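Local coordinates for protein histone-lysine N-methyltransferase, H3 lysine-9 specific SUVH6 (Arabidopsis thaliana, PDB 6A5K) that transfers methyl groups from S-adenosylmethionine to a lysine of histone H3, and probably binds methylated non-CG DNA through its SRA domain, at residues A[19-24]-A[46-51]; A[200-205]-A[212-217]; A[288-293]-A[334-339]; A[401-406]-A[476-481]. The protein carries 1 engineered substitution. All blocks are in the same frame, centred on the assembly; numbering follows the deposited sequence.

Contact 1. Residues A[19-24]-A[46-51]; sequences GVCRKI and FEASTI
Val20, Cys21 and Ile24 of helix 5-29 pack against Ala48 and its neighbours on helix 44-54, in a helix-helix contact near the N-terminus. The two segment axes run at 128° to each other and approach to 8.7 Å. The small Ala48 lies at the closest point of the backbones, where its CA is 5.6 Å from the CA of Cys21. Its CB points at the first helix and meets two partners. One is CG1 of Val20; chi1 of 174° turns this methyl away from the backbone N and toward Ala48. The other is SG of Cys21, 3.7 Å from Ala48 CB. Val20 CG1 also meets Ile51 CD1 at 4.0 Å. Leu420 of helix 412-420 touches both Val20 and Ile51, so a third helix flanks this end of the contact. Ile24 lies slantwise across Glu47, with Ile24 CD1 3.8 Å from Glu47 CB. No hydrogen bond links the segments. The carboxylate of Glu47 instead forms a salt bridge through OE2 with Arg37, in the connection between the helices. Its other oxygen, OE1, lies 3.6 Å from the CG2 methyl of Ile24.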
# COMPACT_ATOMS: atom_id res chain seq x y z
N GLY A 19 -2.34 5.73 9.88
CA GLY A 19 -2.83 7.10 9.89
C GLY A 19 -2.39 7.80 11.16
O GLY A 19 -1.85 8.91 11.13
N VAL A 20 -2.60 7.14 12.30
CA VAL A 20 -2.19 7.69 13.58
C VAL A 20 -0.67 7.86 13.69
O VAL A 20 -0.18 8.90 14.14
CB VAL A 20 -2.70 6.82 14.75
CG1 VAL A 20 -2.14 7.32 16.08
CG2 VAL A 20 -4.23 6.83 14.77
N CYS A 21 0.08 6.83 13.27
CA CYS A 21 1.54 6.93 13.21
C CYS A 21 2.00 8.19 12.47
O CYS A 21 2.83 8.97 12.97
CB CYS A 21 2.15 5.71 12.52
SG CYS A 21 2.15 4.18 13.47
N ARG A 22 1.47 8.38 11.27
CA ARG A 22 1.96 9.46 10.42
C ARG A 22 1.42 10.82 10.85
O ARG A 22 2.03 11.85 10.56
CB ARG A 22 1.61 9.17 8.96
CG ARG A 22 2.42 7.98 8.41
CD ARG A 22 2.51 7.96 6.89
NE ARG A 22 3.54 7.02 6.43
CZ ARG A 22 4.82 7.34 6.28
NH1 ARG A 22 5.24 8.57 6.56
NH2 ARG A 22 5.69 6.43 5.86
N LYS A 23 0.31 10.84 11.57
CA LYS A 23 -0.17 12.10 12.15
C LYS A 23 0.71 12.51 13.34
O LYS A 23 1.04 13.70 13.51
CB LYS A 23 -1.63 11.99 12.57
CG LYS A 23 -2.17 13.24 13.27
CD LYS A 23 -2.18 14.46 12.36
CE LYS A 23 -3.03 14.22 11.11
NZ LYS A 23 -3.30 15.49 10.38
N ILE A 24 1.10 11.54 14.15
CA ILE A 24 2.03 11.82 15.25
C ILE A 24 3.36 12.33 14.69
O ILE A 24 3.94 13.31 15.18
CB ILE A 24 2.27 10.58 16.13
CG1 ILE A 24 0.97 10.16 16.84
CG2 ILE A 24 3.36 10.85 17.17
CD1 ILE A 24 1.09 8.84 17.57
N PHE A 46 4.65 2.70 18.92
CA PHE A 46 4.26 2.43 20.30
C PHE A 46 3.10 3.33 20.73
O PHE A 46 2.11 2.85 21.32
CB PHE A 46 5.46 2.62 21.22
CG PHE A 46 5.25 2.08 22.60
CD1 PHE A 46 5.65 0.79 22.91
CD2 PHE A 46 4.67 2.85 23.59
CE1 PHE A 46 5.48 0.28 24.19
CE2 PHE A 46 4.48 2.35 24.87
CZ PHE A 46 4.89 1.07 25.17
N GLU A 47 3.21 4.62 20.43
CA GLU A 47 2.18 5.58 20.80
C GLU A 47 0.86 5.31 20.08
O GLU A 47 -0.22 5.36 20.70
CB GLU A 47 2.66 7.01 20.53
CG GLU A 47 3.88 7.41 21.36
CD GLU A 47 4.21 8.89 21.27
OE1 GLU A 47 3.49 9.63 20.57
OE2 GLU A 47 5.19 9.31 21.93
N ALA A 48 0.95 5.02 18.79
CA ALA A 48 -0.23 4.68 18.00
C ALA A 48 -0.88 3.42 18.54
O ALA A 48 -2.11 3.34 18.62
CB ALA A 48 0.15 4.50 16.52
N SER A 49 -0.06 2.43 18.89
CA SER A 49 -0.56 1.19 19.46
C SER A 49 -1.33 1.46 20.74
O SER A 49 -2.40 0.90 20.96
CB SER A 49 0.58 0.20 19.73
OG SER A 49 1.22 -0.21 18.53
N THR A 50 -0.77 2.31 21.60
CA THR A 50 -1.43 2.64 22.86
C THR A 50 -2.79 3.29 22.60
O THR A 50 -3.79 2.94 23.24
CB THR A 50 -0.57 3.58 23.73
OG1 THR A 50 0.60 2.88 24.16
CG2 THR A 50 -1.35 4.05 24.94
N ILE A 51 -2.82 4.21 21.64
CA ILE A 51 -4.07 4.91 21.30
C ILE A 51 -5.14 3.94 20.78
O ILE A 51 -6.29 3.98 21.22
CB ILE A 51 -3.82 6.03 20.27
CG1 ILE A 51 -3.00 7.15 20.92
CG2 ILE A 51 -5.13 6.58 19.73
CD1 ILE A 51 -2.43 8.14 19.94

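Contact 2. Residues A[200-205]-A[212-217]; sequences KYWQQV and VFKFQL
Five backbone hydrogen bonds join Lys200-Val205 to Val212-Leu217, parts of the two arms of an antiparallel beta hairpin in the SRA domain. Trp202 and Lys214 form a hydrogen-bonded pair, with Trp202 N to Lys214 O and Lys214 N to Trp202 O both 2.9 Å. Gln204 and Val212 exchange a second pair of bonds, and Val212 N lies 2.7 Å from Gln204 O. Gln216 N bonds to Lys200 O. On the face that carries Trp202, Gln204 and Lys214, the indole NE1 of Trp202 donates to Gln204 OE1 at 2.9 Å, with the oxygen in the ring plane. This bond helps to fix the rotation of the indole. Lys214 CB lies over one indole face, 3.8 Å from the centroid of the five-membered ring of Trp202, in a CH-pi contact. Farther along, the Lys214 chain bends at chi2 (-137°), and its CE packs beside Gln204 NE2. The other face carries Tyr201, Gln203, Phe213 and Phe215. Phe213 CD2 meets the edge of the Tyr201 ring, 3.9 Å from Tyr201 CD1. The Tyr201 and Phe215 rings are nearly parallel, at 26°, but offset, with little overlap; Phe215 CD2 instead packs against Tyr201 CB at 3.4 Å. The chemistry implies that main-chain bonds set the register, while Tyr201, Phe213 and Phe215 face helix 156-167 and the opposite face is mostly polar, with the indole and the aliphatic Val212 among amides and lysines.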
# COMPACT_ATOMS: atom_id res chain seq x y z
N LYS A 200 11.21 -31.36 12.59
CA LYS A 200 12.26 -31.84 13.47
C LYS A 200 13.03 -30.67 14.06
O LYS A 200 12.94 -29.54 13.58
CB LYS A 200 13.24 -32.75 12.71
CG LYS A 200 14.04 -32.04 11.63
CD LYS A 200 15.01 -33.00 10.94
CE LYS A 200 15.63 -32.37 9.70
NZ LYS A 200 16.53 -33.33 8.98
N TYR A 201 13.77 -30.95 15.12
CA TYR A 201 14.67 -29.95 15.67
C TYR A 201 15.99 -30.58 16.07
O TYR A 201 16.11 -31.80 16.20
CB TYR A 201 14.03 -29.23 16.86
CG TYR A 201 14.09 -29.97 18.18
CD1 TYR A 201 15.04 -29.64 19.13
CD2 TYR A 201 13.19 -30.99 18.48
CE1 TYR A 201 15.11 -30.31 20.34
CE2 TYR A 201 13.25 -31.66 19.68
CZ TYR A 201 14.21 -31.32 20.61
OH TYR A 201 14.27 -31.98 21.81
N TRP A 202 17.00 -29.75 16.22
CA TRP A 202 18.29 -30.23 16.66
C TRP A 202 19.00 -29.14 17.41
O TRP A 202 18.50 -28.02 17.53
CB TRP A 202 19.13 -30.71 15.47
CG TRP A 202 19.46 -29.64 14.47
CD1 TRP A 202 20.59 -28.89 14.42
CD2 TRP A 202 18.64 -29.22 13.37
NE1 TRP A 202 20.54 -28.03 13.35
CE2 TRP A 202 19.36 -28.21 12.69
CE3 TRP A 202 17.39 -29.61 12.89
CZ2 TRP A 202 18.85 -27.57 11.56
CZ3 TRP A 202 16.89 -28.97 11.76
CH2 TRP A 202 17.62 -27.96 11.11
N GLN A 203 20.17 -29.47 17.91
CA GLN A 203 20.87 -28.60 18.82
C GLN A 203 22.33 -28.51 18.38
O GLN A 203 22.96 -29.53 18.11
CB GLN A 203 20.67 -29.15 20.23
CG GLN A 203 21.53 -28.59 21.31
CD GLN A 203 20.95 -28.88 22.69
OE1 GLN A 203 20.19 -29.83 22.87
NE2 GLN A 203 21.30 -28.05 23.67
N GLN A 204 22.85 -27.29 18.26
CA GLN A 204 24.21 -27.10 17.76
C GLN A 204 24.86 -25.85 18.36
O GLN A 204 24.18 -25.02 18.96
CB GLN A 204 24.21 -26.99 16.23
CG GLN A 204 23.41 -25.82 15.70
CD GLN A 204 23.50 -25.68 14.19
OE1 GLN A 204 23.09 -26.56 13.44
NE2 GLN A 204 24.06 -24.56 13.74
N VAL A 205 26.17 -25.72 18.18
CA VAL A 205 26.85 -24.50 18.60
C VAL A 205 26.48 -23.36 17.65
O VAL A 205 26.49 -23.52 16.43
CB VAL A 205 28.38 -24.67 18.62
CG1 VAL A 205 29.07 -23.34 18.91
CG2 VAL A 205 28.78 -25.73 19.64
N VAL A 212 22.59 -23.54 20.63
CA VAL A 212 21.29 -23.08 20.15
C VAL A 212 20.42 -24.20 19.56
O VAL A 212 20.92 -25.22 19.08
CB VAL A 212 21.43 -21.98 19.07
CG1 VAL A 212 22.16 -20.76 19.63
CG2 VAL A 212 22.14 -22.52 17.83
N PHE A 213 19.11 -23.98 19.58
CA PHE A 213 18.17 -24.90 18.95
C PHE A 213 17.80 -24.44 17.55
O PHE A 213 17.61 -23.24 17.30
CB PHE A 213 16.89 -25.03 19.80
CG PHE A 213 17.12 -25.70 21.12
CD1 PHE A 213 17.36 -24.95 22.26
CD2 PHE A 213 17.10 -27.08 21.22
CE1 PHE A 213 17.57 -25.58 23.48
CE2 PHE A 213 17.32 -27.71 22.43
CZ PHE A 213 17.55 -26.96 23.56
N LYS A 214 17.69 -25.39 16.63
CA LYS A 214 17.25 -25.11 15.27
C LYS A 214 16.09 -26.04 14.91
O LYS A 214 16.06 -27.19 15.35
CB LYS A 214 18.40 -25.26 14.28
CG LYS A 214 19.55 -24.29 14.53
CD LYS A 214 20.06 -23.69 13.24
CE LYS A 214 21.10 -22.62 13.50
NZ LYS A 214 21.48 -21.88 12.26
N PHE A 215 15.16 -25.53 14.12
CA PHE A 215 13.92 -26.24 13.79
C PHE A 215 13.74 -26.25 12.28
O PHE A 215 14.00 -25.25 11.62
CB PHE A 215 12.71 -25.56 14.46
CG PHE A 215 12.81 -25.46 15.96
CD1 PHE A 215 13.54 -24.43 16.55
CD2 PHE A 215 12.16 -26.37 16.78
CE1 PHE A 215 13.63 -24.32 17.93
CE2 PHE A 215 12.24 -26.27 18.16
CZ PHE A 215 12.98 -25.25 18.74
N GLN A 216 13.30 -27.37 11.73
CA GLN A 216 12.94 -27.39 10.31
C GLN A 216 11.43 -27.39 10.16
O GLN A 216 10.75 -28.24 10.73
CB GLN A 216 13.55 -28.60 9.60
CG GLN A 216 13.05 -28.77 8.17
CD GLN A 216 13.76 -29.89 7.44
OE1 GLN A 216 14.96 -29.82 7.20
NE2 GLN A 216 13.01 -30.92 7.08
N LEU A 217 10.91 -26.44 9.40
CA LEU A 217 9.48 -26.35 9.11
C LEU A 217 9.23 -26.55 7.63
O LEU A 217 10.06 -26.18 6.80
CB LEU A 217 8.91 -25.01 9.57
CG LEU A 217 8.95 -24.66 11.06
CD1 LEU A 217 10.32 -24.13 11.47
CD2 LEU A 217 7.85 -23.66 11.42

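Contact 3. Residues A[288-293]-A[334-339]; sequences KSCCCT and PLCKCP. With ZN (zinc ion), chain B; ZN (zinc ion), chain D; ZN (zinc ion), chain C.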
# COMPACT_ATOMS: atom_id res chain seq x y z
N LYS A 288 0.70 31.29 -7.65
CA LYS A 288 1.45 32.00 -6.63
C LYS A 288 2.54 31.08 -6.09
O LYS A 288 2.29 29.90 -5.82
CB LYS A 288 0.54 32.48 -5.49
CG LYS A 288 1.22 33.44 -4.53
CD LYS A 288 0.60 33.36 -3.14
CE LYS A 288 1.15 34.46 -2.24
NZ LYS A 288 2.64 34.49 -2.23
N SER A 289 3.75 31.60 -5.93
CA SER A 289 4.86 30.78 -5.45
C SER A 289 5.36 31.27 -4.10
O SER A 289 5.02 32.36 -3.66
CB SER A 289 5.99 30.77 -6.47
OG SER A 289 6.41 32.09 -6.77
N CYS A 290 6.16 30.44 -3.43
CA CYS A 290 6.69 30.77 -2.11
C CYS A 290 8.13 31.25 -2.22
O CYS A 290 8.81 30.99 -3.22
CB CYS A 290 6.60 29.57 -1.17
SG CYS A 290 7.77 28.24 -1.51
N CYS A 291 8.61 31.95 -1.19
CA CYS A 291 9.95 32.54 -1.22
C CYS A 291 10.95 31.77 -0.37
O CYS A 291 12.05 32.26 -0.10
CB CYS A 291 9.89 34.00 -0.78
SG CYS A 291 9.12 34.29 0.83
N CYS A 292 10.58 30.57 0.04
CA CYS A 292 11.45 29.73 0.87
C CYS A 292 12.67 29.26 0.09
O CYS A 292 12.55 28.78 -1.02
CB CYS A 292 10.68 28.53 1.41
SG CYS A 292 9.18 28.98 2.28
N THR A 293 13.86 29.40 0.69
CA THR A 293 15.08 28.96 0.03
C THR A 293 15.45 27.55 0.48
O THR A 293 16.18 26.85 -0.22
CB THR A 293 16.26 29.92 0.30
OG1 THR A 293 16.49 30.02 1.71
CG2 THR A 293 15.95 31.29 -0.25
N PRO A 334 6.83 25.61 -10.08
CA PRO A 334 8.03 25.94 -10.87
C PRO A 334 8.77 27.18 -10.38
O PRO A 334 9.99 27.24 -10.51
CB PRO A 334 7.47 26.17 -12.28
CG PRO A 334 6.17 25.44 -12.30
CD PRO A 334 5.62 25.55 -10.92
N LEU A 335 8.06 28.16 -9.84
CA LEU A 335 8.70 29.41 -9.44
C LEU A 335 8.96 29.51 -7.94
O LEU A 335 9.45 30.53 -7.46
CB LEU A 335 7.86 30.61 -9.89
CG LEU A 335 7.67 30.81 -11.39
CD1 LEU A 335 7.25 32.25 -11.68
CD2 LEU A 335 8.92 30.45 -12.16
N CYS A 336 8.64 28.45 -7.19
CA CYS A 336 8.96 28.41 -5.77
C CYS A 336 10.48 28.35 -5.58
O CYS A 336 11.16 27.59 -6.27
CB CYS A 336 8.29 27.21 -5.08
SG CYS A 336 6.50 27.35 -4.83
N LYS A 337 11.01 29.13 -4.65
CA LYS A 337 12.45 29.24 -4.48
C LYS A 337 13.05 28.01 -3.81
O LYS A 337 14.27 27.86 -3.74
CB LYS A 337 12.81 30.48 -3.64
CG LYS A 337 12.25 31.81 -4.14
CD LYS A 337 12.78 32.94 -3.27
CE LYS A 337 12.51 34.32 -3.86
NZ LYS A 337 12.99 35.39 -2.94
N CYS A 338 12.19 27.13 -3.29
CA CYS A 338 12.63 25.96 -2.55
C CYS A 338 13.31 24.93 -3.45
O CYS A 338 13.05 24.87 -4.65
CB CYS A 338 11.44 25.32 -1.82
SG CYS A 338 10.13 24.85 -2.96
N PRO A 339 14.19 24.09 -2.87
CA PRO A 339 14.87 23.08 -3.69
C PRO A 339 13.93 21.96 -4.15
O PRO A 339 12.80 21.83 -3.66
CB PRO A 339 15.95 22.54 -2.74
CG PRO A 339 15.42 22.80 -1.37
CD PRO A 339 14.68 24.09 -1.48
ZN ZN B . 6.13 26.84 -2.56
ZN ZN D . 7.70 27.45 0.90
ZN ZN C . 8.69 24.26 -1.23
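The trinuclear zinc cluster of the pre-SET motif holds Lys288-Thr293 and Pro334-Pro339 together. Neither segment is a regular helix or strand. Cys290 SG bridges two zinc ions, at 2.4 Å from the one in chain B and 2.5 Å from the one in chain D. With chi1 at 72°, this sulfur faces both metals. Cys336 SG reaches the chain B zinc from the other segment, 2.4 Å away, so this metal directly joins the two loops. Cys292 SG binds the chain D zinc. Cys338 SG binds the third zinc, in chain C, at 2.3 Å. Two hydrogen bonds donated by backbone N-H groups reinforce the metal links. Cys290 N donates to Cys336 SG at 3.4 Å in a nearly straight N-H...S bond (167°), which probably eases the negative charge on that sulfur. Lys337 N donates to Cys290 O at 3.2 Å. The extended Lys337 side chain then runs alongside Cys291, with Lys337 CD 3.3 Å from Cys291 O. At the far end Pro339 CD packs on Thr293 O. Cys296, Cys304, Cys306, Cys332 and Cys342 complete the metal shells. Cys296 and Cys332, like Cys290, each bind two zinc ions. Three of the sulfurs are thus shared, in the triangular cluster of three zinc ions and nine cysteines typical of pre-SET motifs in SUV39-family methyltransferases.

Contact 4. Residues A[401-406]-A[476-481]; sequences YLFDIG and PHVMFF. With SAM (S-adenosylmethionine), chain F.
This is a buried, apolar contact between two small sheets of the SET domain. Strand 402-406 is an outer strand of a three-stranded antiparallel sheet. Strand 477-482 is an inner strand of a four-stranded mixed sheet. The segment axes run at 104° and come no closer than 8.9 Å, so side chains alone meet and no hydrogen bond crosses. Phe403 and Val478 approach from opposite directions. Val478 CG1 lies over one face of the Phe403 ring, 3.8 Å from its centroid and 22° off the normal, in a CH-pi contact. The nearest ring atom to that methyl is Phe403 CZ, at 3.5 Å, so the methyl is shifted toward the rim. The other branch, Val478 CG2, touches Phe403 CE1 at 3.6 Å. Phe403 holds CG anti to its backbone N (chi1 -169°), which sends the ring to the second sheet. Its CE2 also meets Phe480 CZ, at 4.2 Å. Two residues on, Ile405 CG2 passes alongside the Pro476 ring and lies 3.8 Å from Pro476 CD. Such packing of short sheets at steep angles belongs to the SET fold, whose core is built from several small sheets. Tyr382 and Arg408 also pack on the Phe403 ring, Arg408 through a cation-pi interaction. Tyr401, in the same segment, belongs to the cofactor pocket. Its OH donates to the carboxylate O of S-adenosylmethionine at 2.7 Å, with that oxygen in the ring plane at the edge. The donor methyl carbon, CE, lies 3.6 Å from Tyr401 CD1.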
# COMPACT_ATOMS: atom_id res chain seq x y z
N TYR A 401 -12.73 4.91 -20.50
CA TYR A 401 -11.48 5.55 -20.10
C TYR A 401 -11.66 7.00 -19.70
O TYR A 401 -10.82 7.85 -20.01
CB TYR A 401 -10.45 5.42 -21.23
CG TYR A 401 -10.15 3.98 -21.56
CD1 TYR A 401 -9.34 3.21 -20.72
CD2 TYR A 401 -10.71 3.36 -22.67
CE1 TYR A 401 -9.08 1.88 -21.01
CE2 TYR A 401 -10.45 2.04 -22.96
CZ TYR A 401 -9.64 1.30 -22.12
OH TYR A 401 -9.38 -0.02 -22.40
N LEU A 402 -12.76 7.28 -19.01
CA LEU A 402 -13.03 8.62 -18.52
C LEU A 402 -12.85 8.69 -17.00
O LEU A 402 -13.35 7.84 -16.27
CB LEU A 402 -14.45 9.05 -18.89
CG LEU A 402 -14.83 9.07 -20.36
CD1 LEU A 402 -16.29 9.48 -20.51
CD2 LEU A 402 -13.91 10.00 -21.15
N PHE A 403 -12.12 9.70 -16.53
CA PHE A 403 -12.08 10.00 -15.10
C PHE A 403 -12.85 11.29 -14.86
O PHE A 403 -12.40 12.37 -15.25
CB PHE A 403 -10.65 10.13 -14.58
CG PHE A 403 -10.56 10.18 -13.08
CD1 PHE A 403 -10.78 11.36 -12.39
CD2 PHE A 403 -10.27 9.03 -12.35
CE1 PHE A 403 -10.70 11.40 -11.00
CE2 PHE A 403 -10.19 9.06 -10.97
CZ PHE A 403 -10.40 10.26 -10.29
N ASP A 404 -14.00 11.17 -14.21
CA ASP A 404 -14.83 12.31 -13.88
C ASP A 404 -14.22 13.02 -12.67
O ASP A 404 -14.20 12.47 -11.57
CB ASP A 404 -16.27 11.84 -13.59
CG ASP A 404 -17.25 12.99 -13.41
OD1 ASP A 404 -16.90 14.03 -12.82
OD2 ASP A 404 -18.40 12.84 -13.87
N ILE A 405 -13.71 14.23 -12.87
CA ILE A 405 -13.01 14.96 -11.80
C ILE A 405 -14.00 15.46 -10.73
O ILE A 405 -15.09 15.92 -11.06
CB ILE A 405 -12.21 16.16 -12.36
CG1 ILE A 405 -11.14 15.67 -13.35
CG2 ILE A 405 -11.59 16.98 -11.24
CD1 ILE A 405 -10.35 16.80 -14.00
N GLY A 406 -13.62 15.33 -9.46
CA GLY A 406 -14.37 15.94 -8.38
C GLY A 406 -15.14 15.00 -7.48
O GLY A 406 -15.49 13.88 -7.88
N PRO A 476 -7.72 19.95 -11.23
CA PRO A 476 -6.54 19.49 -10.51
C PRO A 476 -5.94 18.25 -11.17
O PRO A 476 -6.63 17.56 -11.93
CB PRO A 476 -7.08 19.17 -9.12
CG PRO A 476 -8.50 18.75 -9.38
CD PRO A 476 -8.96 19.66 -10.49
N HIS A 477 -4.67 18.00 -10.90
CA HIS A 477 -4.05 16.73 -11.26
C HIS A 477 -4.69 15.62 -10.44
O HIS A 477 -4.91 15.78 -9.24
CB HIS A 477 -2.54 16.76 -11.02
CG HIS A 477 -1.82 17.75 -11.88
ND1 HIS A 477 -1.36 17.44 -13.14
CD2 HIS A 477 -1.47 19.04 -11.66
CE1 HIS A 477 -0.77 18.50 -13.67
NE2 HIS A 477 -0.82 19.48 -12.78
N VAL A 478 -4.99 14.49 -11.09
CA VAL A 478 -5.52 13.34 -10.36
C VAL A 478 -4.37 12.38 -10.07
O VAL A 478 -3.84 11.74 -10.98
CB VAL A 478 -6.65 12.66 -11.15
CG1 VAL A 478 -7.08 11.34 -10.49
CG2 VAL A 478 -7.85 13.62 -11.27
N MSE A 479 -3.97 12.30 -8.81
CA MSE A 479 -2.80 11.52 -8.41
C MSE A 479 -3.22 10.35 -7.54
O MSE A 479 -3.91 10.54 -6.54
CB MSE A 479 -1.81 12.41 -7.64
CG MSE A 479 -1.47 13.73 -8.35
SE MSE A 479 -0.63 13.37 -10.05
CE MSE A 479 0.50 14.95 -10.21
N PHE A 480 -2.79 9.14 -7.88
CA PHE A 480 -3.14 7.98 -7.06
C PHE A 480 -2.12 7.71 -5.95
O PHE A 480 -0.91 7.79 -6.17
CB PHE A 480 -3.30 6.74 -7.93
CG PHE A 480 -4.39 6.88 -8.94
CD1 PHE A 480 -5.71 6.77 -8.55
CD2 PHE A 480 -4.10 7.13 -10.27
CE1 PHE A 480 -6.73 6.89 -9.48
CE2 PHE A 480 -5.11 7.26 -11.20
CZ PHE A 480 -6.42 7.14 -10.80
N PHE A 481 -2.64 7.38 -4.77
CA PHE A 481 -1.82 7.04 -3.60
C PHE A 481 -2.23 5.68 -3.02
O PHE A 481 -3.41 5.32 -3.04
CB PHE A 481 -1.96 8.10 -2.50
CG PHE A 481 -1.24 9.38 -2.79
CD1 PHE A 481 -1.85 10.38 -3.55
CD2 PHE A 481 0.03 9.61 -2.29
CE1 PHE A 481 -1.20 11.57 -3.81
CE2 PHE A 481 0.69 10.81 -2.55
CZ PHE A 481 0.08 11.78 -3.30
N SAM F . -9.53 -3.44 -17.78
CA SAM F . -9.32 -2.28 -18.67
C SAM F . -8.59 -2.63 -19.97
O SAM F . -8.23 -1.74 -20.74
OXT SAM F . -8.36 -3.81 -20.26
CB SAM F . -8.55 -1.18 -17.93
CG SAM F . -9.47 -0.39 -17.01
SD SAM F . -10.63 0.54 -18.04
CE SAM F . -10.29 2.18 -17.41
C5' SAM F . -12.24 0.30 -17.27
C4' SAM F . -12.89 -0.97 -17.77
O4' SAM F . -12.27 -2.10 -17.17
C3' SAM F . -14.36 -1.02 -17.39
O3' SAM F . -15.16 -0.42 -18.39
C2' SAM F . -14.59 -2.51 -17.30
O2' SAM F . -14.75 -3.00 -18.61
C1' SAM F . -13.27 -3.03 -16.79
N9 SAM F . -13.31 -3.12 -15.31
C8 SAM F . -12.56 -2.41 -14.41
N7 SAM F . -12.90 -2.80 -13.16
C5 SAM F . -13.88 -3.73 -13.25
C6 SAM F . -14.59 -4.46 -12.30
N6 SAM F . -14.37 -4.29 -10.99
N1 SAM F . -15.56 -5.35 -12.71
C2 SAM F . -15.80 -5.54 -14.06
N3 SAM F . -15.08 -4.83 -15.00
C4 SAM F . -14.14 -3.95 -14.60

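How the contacts relate
The four contacts follow one another along the chain without touching. Contact 1 joins two N-terminal helices, contact 2 lies in the SRA domain, contact 3 in the pre-SET motif and contact 4 in the SET domain. Contacts 2 and 3 are the farthest apart, with centres about 60 Å apart on opposite sides of the chain's centre. Contacts 3 and 4 are the closest by centres, at about 26 Å, with nearest atoms about 9 Å apart. Contact 1 is about 10 Å from contact 4 by nearest atoms and about 25 Å from contact 2. By nearest atoms, the hairpin of contact 2 lies about 34 Å from contact 4 with its cofactor, and contact 1 lies between them.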